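Local coordinates for restriction endonuclease EcoP15I, restriction subunit (PDB 4ZCF), which cleaves DNA as the restriction subunit of a type III restriction-modification enzyme, using an ATP-dependent helicase-type motor and a nuclease domain together with the Mod subunits, at residues Gln51-Asn56 against Tyr260-Tyr265; Ile498-Lys501 against Gly507-Asn510. All coordinates share one frame; numbering follows the deposited sequence.

Contact 1 (Gln51-Asn56 against Tyr260-Tyr265); sequences QQYYNN and YKNLVY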
ATOM      1  N   GLN C  51     -33.212 -25.354  25.478  1.00 67.43           N
ATOM      2  CA  GLN C  51     -34.680 -25.265  25.518  1.00 66.12           C
ATOM      3  C   GLN C  51     -35.174 -23.963  24.865  1.00 65.38           C
ATOM      4  O   GLN C  51     -36.025 -24.026  23.973  1.00 63.36           O
ATOM      5  CB  GLN C  51     -35.225 -25.467  26.967  1.00 67.49           C
ATOM      6  CG  GLN C  51     -36.725 -25.157  27.208  1.00 86.38           C
ATOM      7  CD  GLN C  51     -37.712 -25.747  26.204  1.00110.53           C
ATOM      8  OE1 GLN C  51     -38.429 -25.019  25.500  1.00105.89           O
ATOM      9  NE2 GLN C  51     -37.785 -27.068  26.119  1.00102.82           N
ATOM     10  N   GLN C  52     -34.609 -22.805  25.293  1.00 60.39           N
ATOM     11  CA  GLN C  52     -34.889 -21.462  24.761  1.00 59.49           C
ATOM     12  C   GLN C  52     -34.794 -21.479  23.233  1.00 62.94           C
ATOM     13  O   GLN C  52     -35.793 -21.234  22.563  1.00 61.40           O
ATOM     14  CB  GLN C  52     -33.887 -20.439  25.329  1.00 60.55           C
ATOM     15  CG  GLN C  52     -34.223 -19.921  26.726  1.00 73.56           C
ATOM     16  CD  GLN C  52     -35.267 -18.822  26.742  1.00 89.11           C
ATOM     17  OE1 GLN C  52     -35.675 -18.278  25.701  1.00 86.57           O
ATOM     18  NE2 GLN C  52     -35.714 -18.462  27.939  1.00 71.28           N
ATOM     19  N   TYR C  53     -33.604 -21.865  22.703  1.00 60.26           N
ATOM     20  CA  TYR C  53     -33.269 -21.992  21.285  1.00 60.34           C
ATOM     21  C   TYR C  53     -34.197 -22.991  20.593  1.00 65.11           C
ATOM     22  O   TYR C  53     -34.683 -22.697  19.491  1.00 64.07           O
ATOM     23  CB  TYR C  53     -31.781 -22.367  21.136  1.00 61.76           C
ATOM     24  CG  TYR C  53     -31.268 -22.552  19.722  1.00 63.24           C
ATOM     25  CD1 TYR C  53     -30.956 -21.455  18.923  1.00 64.74           C
ATOM     26  CD2 TYR C  53     -30.974 -23.821  19.229  1.00 64.39           C
ATOM     27  CE1 TYR C  53     -30.411 -21.620  17.649  1.00 65.75           C
ATOM     28  CE2 TYR C  53     -30.430 -23.999  17.958  1.00 65.51           C
ATOM     29  CZ  TYR C  53     -30.145 -22.895  17.171  1.00 70.93           C
ATOM     30  OH  TYR C  53     -29.623 -23.074  15.910  1.00 67.97           O
ATOM     31  N   TYR C  54     -34.505 -24.133  21.265  1.00 62.90           N
ATOM     32  CA  TYR C  54     -35.462 -25.109  20.733  1.00 63.28           C
ATOM     33  C   TYR C  54     -36.851 -24.427  20.573  1.00 65.98           C
ATOM     34  O   TYR C  54     -37.438 -24.498  19.486  1.00 65.90           O
ATOM     35  CB  TYR C  54     -35.566 -26.382  21.623  1.00 65.38           C
ATOM     36  CG  TYR C  54     -36.634 -27.352  21.147  1.00 68.28           C
ATOM     37  CD1 TYR C  54     -37.965 -27.212  21.549  1.00 70.04           C
ATOM     38  CD2 TYR C  54     -36.332 -28.357  20.231  1.00 69.67           C
ATOM     39  CE1 TYR C  54     -38.970 -28.020  21.020  1.00 70.67           C
ATOM     40  CE2 TYR C  54     -37.325 -29.199  19.727  1.00 71.10           C
ATOM     41  CZ  TYR C  54     -38.643 -29.030  20.126  1.00 79.51           C
ATOM     42  OH  TYR C  54     -39.620 -29.862  19.625  1.00 80.78           O
ATOM     43  N   ASN C  55     -37.357 -23.774  21.656  1.00 60.70           N
ATOM     44  CA  ASN C  55     -38.670 -23.114  21.698  1.00 60.32           C
ATOM     45  C   ASN C  55     -38.804 -21.947  20.730  1.00 61.91           C
ATOM     46  O   ASN C  55     -39.887 -21.732  20.176  1.00 61.81           O
ATOM     47  CB  ASN C  55     -39.003 -22.663  23.119  1.00 61.38           C
ATOM     48  N   ASN C  56     -37.707 -21.189  20.534  1.00 55.99           N
ATOM     49  CA  ASN C  56     -37.655 -20.038  19.631  1.00 53.47           C
ATOM     50  C   ASN C  56     -37.848 -20.492  18.186  1.00 54.01           C
ATOM     51  O   ASN C  56     -38.658 -19.892  17.480  1.00 52.07           O
ATOM     52  CB  ASN C  56     -36.360 -19.239  19.836  1.00 51.47           C
ATOM     53  CG  ASN C  56     -36.233 -18.564  21.196  1.00 73.87           C
ATOM     54  OD1 ASN C  56     -37.078 -18.701  22.092  1.00 75.95           O
ATOM     55  ND2 ASN C  56     -35.143 -17.852  21.411  1.00 62.29           N
ATOM     56  N   TYR C 260     -31.769 -29.671   5.553  1.00 59.28           N
ATOM     57  CA  TYR C 260     -31.758 -28.538   6.457  1.00 57.31           C
ATOM     58  C   TYR C 260     -31.137 -28.897   7.781  1.00 59.86           C
ATOM     59  O   TYR C 260     -30.930 -30.072   8.090  1.00 60.22           O
ATOM     60  CB  TYR C 260     -33.198 -28.028   6.696  1.00 58.32           C
ATOM     61  CG  TYR C 260     -33.965 -27.661   5.440  1.00 59.49           C
ATOM     62  CD1 TYR C 260     -33.685 -26.485   4.747  1.00 61.36           C
ATOM     63  CD2 TYR C 260     -35.021 -28.449   4.989  1.00 59.68           C
ATOM     64  CE1 TYR C 260     -34.393 -26.138   3.594  1.00 61.80           C
ATOM     65  CE2 TYR C 260     -35.743 -28.107   3.844  1.00 60.42           C
ATOM     66  CZ  TYR C 260     -35.419 -26.955   3.142  1.00 67.60           C
ATOM     67  OH  TYR C 260     -36.123 -26.608   2.009  1.00 66.59           O
ATOM     68  N   LYS C 261     -30.866 -27.871   8.581  1.00 56.55           N
ATOM     69  CA  LYS C 261     -30.364 -27.997   9.940  1.00 56.28           C
ATOM     70  C   LYS C 261     -31.435 -27.408  10.853  1.00 60.63           C
ATOM     71  O   LYS C 261     -32.008 -28.141  11.656  1.00 62.92           O
ATOM     72  CB  LYS C 261     -28.976 -27.359  10.109  1.00 58.63           C
ATOM     73  CG  LYS C 261     -27.871 -28.108   9.352  1.00 67.91           C
ATOM     74  CD  LYS C 261     -27.236 -29.213  10.188  1.00 76.35           C
ATOM     75  CE  LYS C 261     -26.745 -30.367   9.347  1.00 80.74           C
ATOM     76  NZ  LYS C 261     -25.753 -31.200  10.081  1.00 81.25           N
ATOM     77  N   ASN C 262     -31.789 -26.134  10.655  1.00 55.21           N
ATOM     78  CA  ASN C 262     -32.859 -25.453  11.382  1.00 54.10           C
ATOM     79  C   ASN C 262     -33.578 -24.525  10.400  1.00 57.07           C
ATOM     80  O   ASN C 262     -33.205 -23.361  10.269  1.00 57.16           O
ATOM     81  CB  ASN C 262     -32.315 -24.699  12.607  1.00 52.69           C
ATOM     82  CG  ASN C 262     -31.883 -25.606  13.739  1.00 68.64           C
ATOM     83  OD1 ASN C 262     -32.704 -26.253  14.387  1.00 64.79           O
ATOM     84  ND2 ASN C 262     -30.594 -25.675  14.014  1.00 55.40           N
ATOM     85  N   LEU C 263     -34.563 -25.063   9.650  1.00 52.73           N
ATOM     86  CA  LEU C 263     -35.298 -24.269   8.668  1.00 52.07           C
ATOM     87  C   LEU C 263     -36.211 -23.285   9.363  1.00 56.57           C
ATOM     88  O   LEU C 263     -37.138 -23.668  10.082  1.00 57.05           O
ATOM     89  CB  LEU C 263     -36.020 -25.115   7.612  1.00 51.92           C
ATOM     90  CG  LEU C 263     -36.798 -24.333   6.548  1.00 56.59           C
ATOM     91  CD1 LEU C 263     -35.880 -23.450   5.714  1.00 56.70           C
ATOM     92  CD2 LEU C 263     -37.582 -25.265   5.652  1.00 58.89           C
ATOM     93  N   VAL C 264     -35.898 -22.005   9.172  1.00 51.59           N
ATOM     94  CA  VAL C 264     -36.550 -20.886   9.821  1.00 49.96           C
ATOM     95  C   VAL C 264     -37.466 -20.085   8.876  1.00 54.66           C
ATOM     96  O   VAL C 264     -38.480 -19.539   9.321  1.00 55.69           O
ATOM     97  CB  VAL C 264     -35.442 -20.080  10.547  1.00 52.64           C
ATOM     98  CG1 VAL C 264     -35.203 -18.692   9.967  1.00 52.15           C
ATOM     99  CG2 VAL C 264     -35.671 -20.046  12.038  1.00 52.18           C
ATOM    100  N   TYR C 265     -37.145 -20.066   7.570  1.00 49.49           N
ATOM    101  CA  TYR C 265     -37.917 -19.338   6.577  1.00 48.54           C
ATOM    102  C   TYR C 265     -37.830 -20.021   5.208  1.00 53.01           C
ATOM    103  O   TYR C 265     -36.765 -20.468   4.825  1.00 52.49           O
ATOM    104  CB  TYR C 265     -37.449 -17.860   6.528  1.00 49.56           C
ATOM    105  CG  TYR C 265     -38.202 -16.993   5.540  1.00 51.52           C
ATOM    106  CD1 TYR C 265     -39.498 -16.566   5.804  1.00 53.63           C
ATOM    107  CD2 TYR C 265     -37.625 -16.620   4.329  1.00 52.18           C
ATOM    108  CE1 TYR C 265     -40.223 -15.836   4.864  1.00 54.97           C
ATOM    109  CE2 TYR C 265     -38.332 -15.869   3.392  1.00 53.09           C
ATOM    110  CZ  TYR C 265     -39.627 -15.466   3.671  1.00 60.30           C
ATOM    111  OH  TYR C 265     -40.325 -14.710   2.764  1.00 60.37           O
TER

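Contact 2 (Ile498-Lys501 against Gly507-Asn510); sequences IFSK and GWDN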
ATOM      1  N   ILE C 498     -26.872  -6.075 -25.558  1.00 68.31           N
ATOM      2  CA  ILE C 498     -25.611  -6.463 -24.939  1.00 67.68           C
ATOM      3  C   ILE C 498     -25.162  -7.820 -25.452  1.00 71.04           C
ATOM      4  O   ILE C 498     -25.944  -8.767 -25.496  1.00 70.53           O
ATOM      5  CB  ILE C 498     -25.665  -6.413 -23.376  1.00 70.75           C
ATOM      6  CG1 ILE C 498     -25.890  -4.977 -22.853  1.00 71.54           C
ATOM      7  CG2 ILE C 498     -24.399  -7.010 -22.746  1.00 70.04           C
ATOM      8  CD1 ILE C 498     -27.361  -4.622 -22.523  1.00 79.67           C
ATOM      9  N   PHE C 499     -23.886  -7.908 -25.802  1.00 67.70           N
ATOM     10  CA  PHE C 499     -23.270  -9.138 -26.234  1.00 67.61           C
ATOM     11  C   PHE C 499     -22.293  -9.553 -25.154  1.00 71.27           C
ATOM     12  O   PHE C 499     -21.332  -8.839 -24.866  1.00 70.56           O
ATOM     13  CB  PHE C 499     -22.593  -8.960 -27.596  1.00 69.66           C
ATOM     14  CG  PHE C 499     -23.579  -8.876 -28.737  1.00 71.67           C
ATOM     15  CD1 PHE C 499     -24.121  -7.653 -29.122  1.00 74.90           C
ATOM     16  CD2 PHE C 499     -23.958 -10.020 -29.435  1.00 74.21           C
ATOM     17  CE1 PHE C 499     -25.032  -7.576 -30.182  1.00 76.24           C
ATOM     18  CE2 PHE C 499     -24.872  -9.943 -30.495  1.00 77.32           C
ATOM     19  CZ  PHE C 499     -25.400  -8.721 -30.864  1.00 75.52           C
ATOM     20  N   SER C 500     -22.588 -10.679 -24.508  1.00 67.99           N
ATOM     21  CA  SER C 500     -21.770 -11.231 -23.441  1.00 67.63           C
ATOM     22  C   SER C 500     -21.391 -12.674 -23.750  1.00 73.01           C
ATOM     23  O   SER C 500     -22.225 -13.434 -24.244  1.00 72.36           O
ATOM     24  CB  SER C 500     -22.518 -11.163 -22.113  1.00 69.09           C
ATOM     25  OG  SER C 500     -21.770 -11.774 -21.075  1.00 75.72           O
ATOM     26  N   LYS C 501     -20.141 -13.060 -23.425  1.00 70.79           N
ATOM     27  CA  LYS C 501     -19.670 -14.437 -23.578  1.00 70.51           C
ATOM     28  C   LYS C 501     -20.394 -15.257 -22.517  1.00 75.46           C
ATOM     29  O   LYS C 501     -20.693 -14.727 -21.439  1.00 75.24           O
ATOM     30  CB  LYS C 501     -18.168 -14.511 -23.359  1.00 71.03           C
ATOM     31  N   GLY C 507     -22.336 -12.817 -13.911  1.00 63.54           N
ATOM     32  CA  GLY C 507     -22.263 -11.387 -13.636  1.00 62.21           C
ATOM     33  C   GLY C 507     -23.437 -10.589 -14.156  1.00 63.95           C
ATOM     34  O   GLY C 507     -23.384  -9.356 -14.173  1.00 63.28           O
ATOM     35  N   TRP C 508     -24.499 -11.266 -14.553  1.00 59.15           N
ATOM     36  CA  TRP C 508     -25.685 -10.572 -14.999  1.00 57.75           C
ATOM     37  C   TRP C 508     -26.820 -10.774 -14.037  1.00 61.94           C
ATOM     38  O   TRP C 508     -27.235 -11.873 -13.804  1.00 62.83           O
ATOM     39  CB  TRP C 508     -26.048 -11.050 -16.395  1.00 55.70           C
ATOM     40  CG  TRP C 508     -25.031 -10.617 -17.358  1.00 55.99           C
ATOM     41  CD1 TRP C 508     -23.994 -11.338 -17.824  1.00 58.69           C
ATOM     42  CD2 TRP C 508     -24.914  -9.326 -17.935  1.00 55.49           C
ATOM     43  NE1 TRP C 508     -23.248 -10.591 -18.674  1.00 57.83           N
ATOM     44  CE2 TRP C 508     -23.794  -9.343 -18.756  1.00 59.01           C
ATOM     45  CE3 TRP C 508     -25.658  -8.159 -17.839  1.00 56.32           C
ATOM     46  CZ2 TRP C 508     -23.398  -8.245 -19.473  1.00 57.75           C
ATOM     47  CZ3 TRP C 508     -25.263  -7.087 -18.545  1.00 57.21           C
ATOM     48  CH2 TRP C 508     -24.150  -7.130 -19.356  1.00 57.64           C
ATOM     49  N   ASP C 509     -27.303  -9.701 -13.450  1.00 57.35           N
ATOM     50  CA  ASP C 509     -28.552  -9.744 -12.763  1.00 57.08           C
ATOM     51  C   ASP C 509     -29.195  -8.389 -12.827  1.00 60.42           C
ATOM     52  O   ASP C 509     -29.338  -7.716 -11.831  1.00 60.54           O
ATOM     53  CB  ASP C 509     -28.326 -10.170 -11.321  1.00 59.27           C
ATOM     54  CG  ASP C 509     -29.601 -10.464 -10.597  1.00 74.38           C
ATOM     55  OD1 ASP C 509     -30.659 -10.449 -11.222  1.00 76.10           O
ATOM     56  OD2 ASP C 509     -29.560 -10.711  -9.395  1.00 83.64           O
ATOM     57  N   ASN C 510     -29.616  -8.000 -14.007  1.00 55.80           N
ATOM     58  CA  ASN C 510     -29.979  -6.637 -14.254  1.00 54.60           C
ATOM     59  C   ASN C 510     -31.466  -6.630 -14.312  1.00 56.84           C
ATOM     60  O   ASN C 510     -32.028  -7.414 -15.014  1.00 56.32           O
ATOM     61  CB  ASN C 510     -29.424  -6.223 -15.599  1.00 53.57           C
ATOM     62  CG  ASN C 510     -29.536  -4.746 -15.847  1.00 76.80           C
ATOM     63  OD1 ASN C 510     -30.616  -4.213 -16.001  1.00 64.39           O
ATOM     64  ND2 ASN C 510     -28.410  -4.081 -15.880  1.00 72.47           N
TER

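Contact 1 (Gln51-Asn56 against Tyr260-Tyr265)
With CG of Tyr-53 anti to the backbone N (chi1 179°), the ring extends from helix 50-64 until its hydroxyl nears the carboxamide of Asn-262, whose CG sits anti to its carbonyl carbon and beside its own N (chi1 -72°). The two side chains approach from opposite directions, and this pair makes the only contact between the two segments. The hydroxyl OH of Tyr-53 comes to 3.4 Å from ND2 of Asn-262 and to 4.0 Å from its CG. The phenol ring and the amide plane stand 78° apart, nearly perpendicular, and the amide nitrogen comes to the ring obliquely. The angle is too poor for a hydrogen bond, which makes this a polar contact and no more.

Both polar groups are bound instead to the chain that runs into strand 79-84. The tyrosine hydroxyl bonds Ser-77 O. Asn-262 uses both ends of its amide, OD1 taking the backbone N-H of Asn-74 and ND2 reaching Ile-79 O, which fixes the amide's rotation.

The fold here is the first RecA-like domain of the helicase part. Its parallel sheet ends, within this chain, at strand 263-267, beside strand 79-84, which leads toward the P-loop residues Gly-89 and Lys-90. Helix 50-64 lies against this margin of the sheet: Tyr-53 rests on Ile-80, and Val-264 packs on Val-60.

Tyr-53 and Asn-262 are both buried, and each sends a donor to a backbone carbonyl: the phenol through its hydroxyl, the amide through ND2. Their polar ends can therefore lie close together without bonding each other, and the polar link between them is indirect, through backbone atoms of Ser-77, Ile-79 and Asn-74.

Contact 2 (Ile498-Lys501 against Gly507-Asn510)
OG of Ser-500 takes part in two hydrogen bonds, one as acceptor and one as donor: it receives the indole N-H of Trp-508 (NE1 to OG 3.1 Å) and donates to Lys-501 O, 3.2 Å from OG. The angle of 142° at the indole hydrogen shows that the first bond is bent, in keeping with the position of the oxygen at the pyrrole edge, 26° out of the ring plane. Standing anti to the backbone N (chi1 176°), OG faces the tryptophan, while CB of the same serine lies 3.6 Å from Trp-508 NE1.

Two residues back along strand 497-501, Ile-498 meets the benzo part of the indole, its CG2 lying 3.4 Å from Trp-508 CH2 and meeting the ring obliquely. This strand belongs to the parallel sheet of the second RecA-like domain, and the Gly-Trp-Asp sequence of the loop after it is consistent with helicase motif V. Ile-498 and Ser-500, which meet the indole, also touch Leu-401 of the neighbouring strand 399-404. Phe-499, between the two, points away from the loop and stacks on Phe-402. The residue after the tryptophan, Asp-509, touches the bound AMP and makes a long, weak ion pair with Arg-537.

Contact 1 and contact 2 belong to the two RecA-like sheets of the helicase part and lie on opposite sides of the chain's centre. Their centres are about 39 Å apart and their nearest atoms about 16 Å, so they do not touch. They differ in their relation to the nucleotide, which occupies a cleft in the helicase domain. Contact 1 lies away from the nucleotide pocket. In contact 2 the side chain of Trp-508 is about 10 Å from AMP, and Asp-509 is one of the 13 residues that form the pocket. The nearest atoms of bound nucleic acid are about 8 Å from contact 2 and about 15 Å from contact 1.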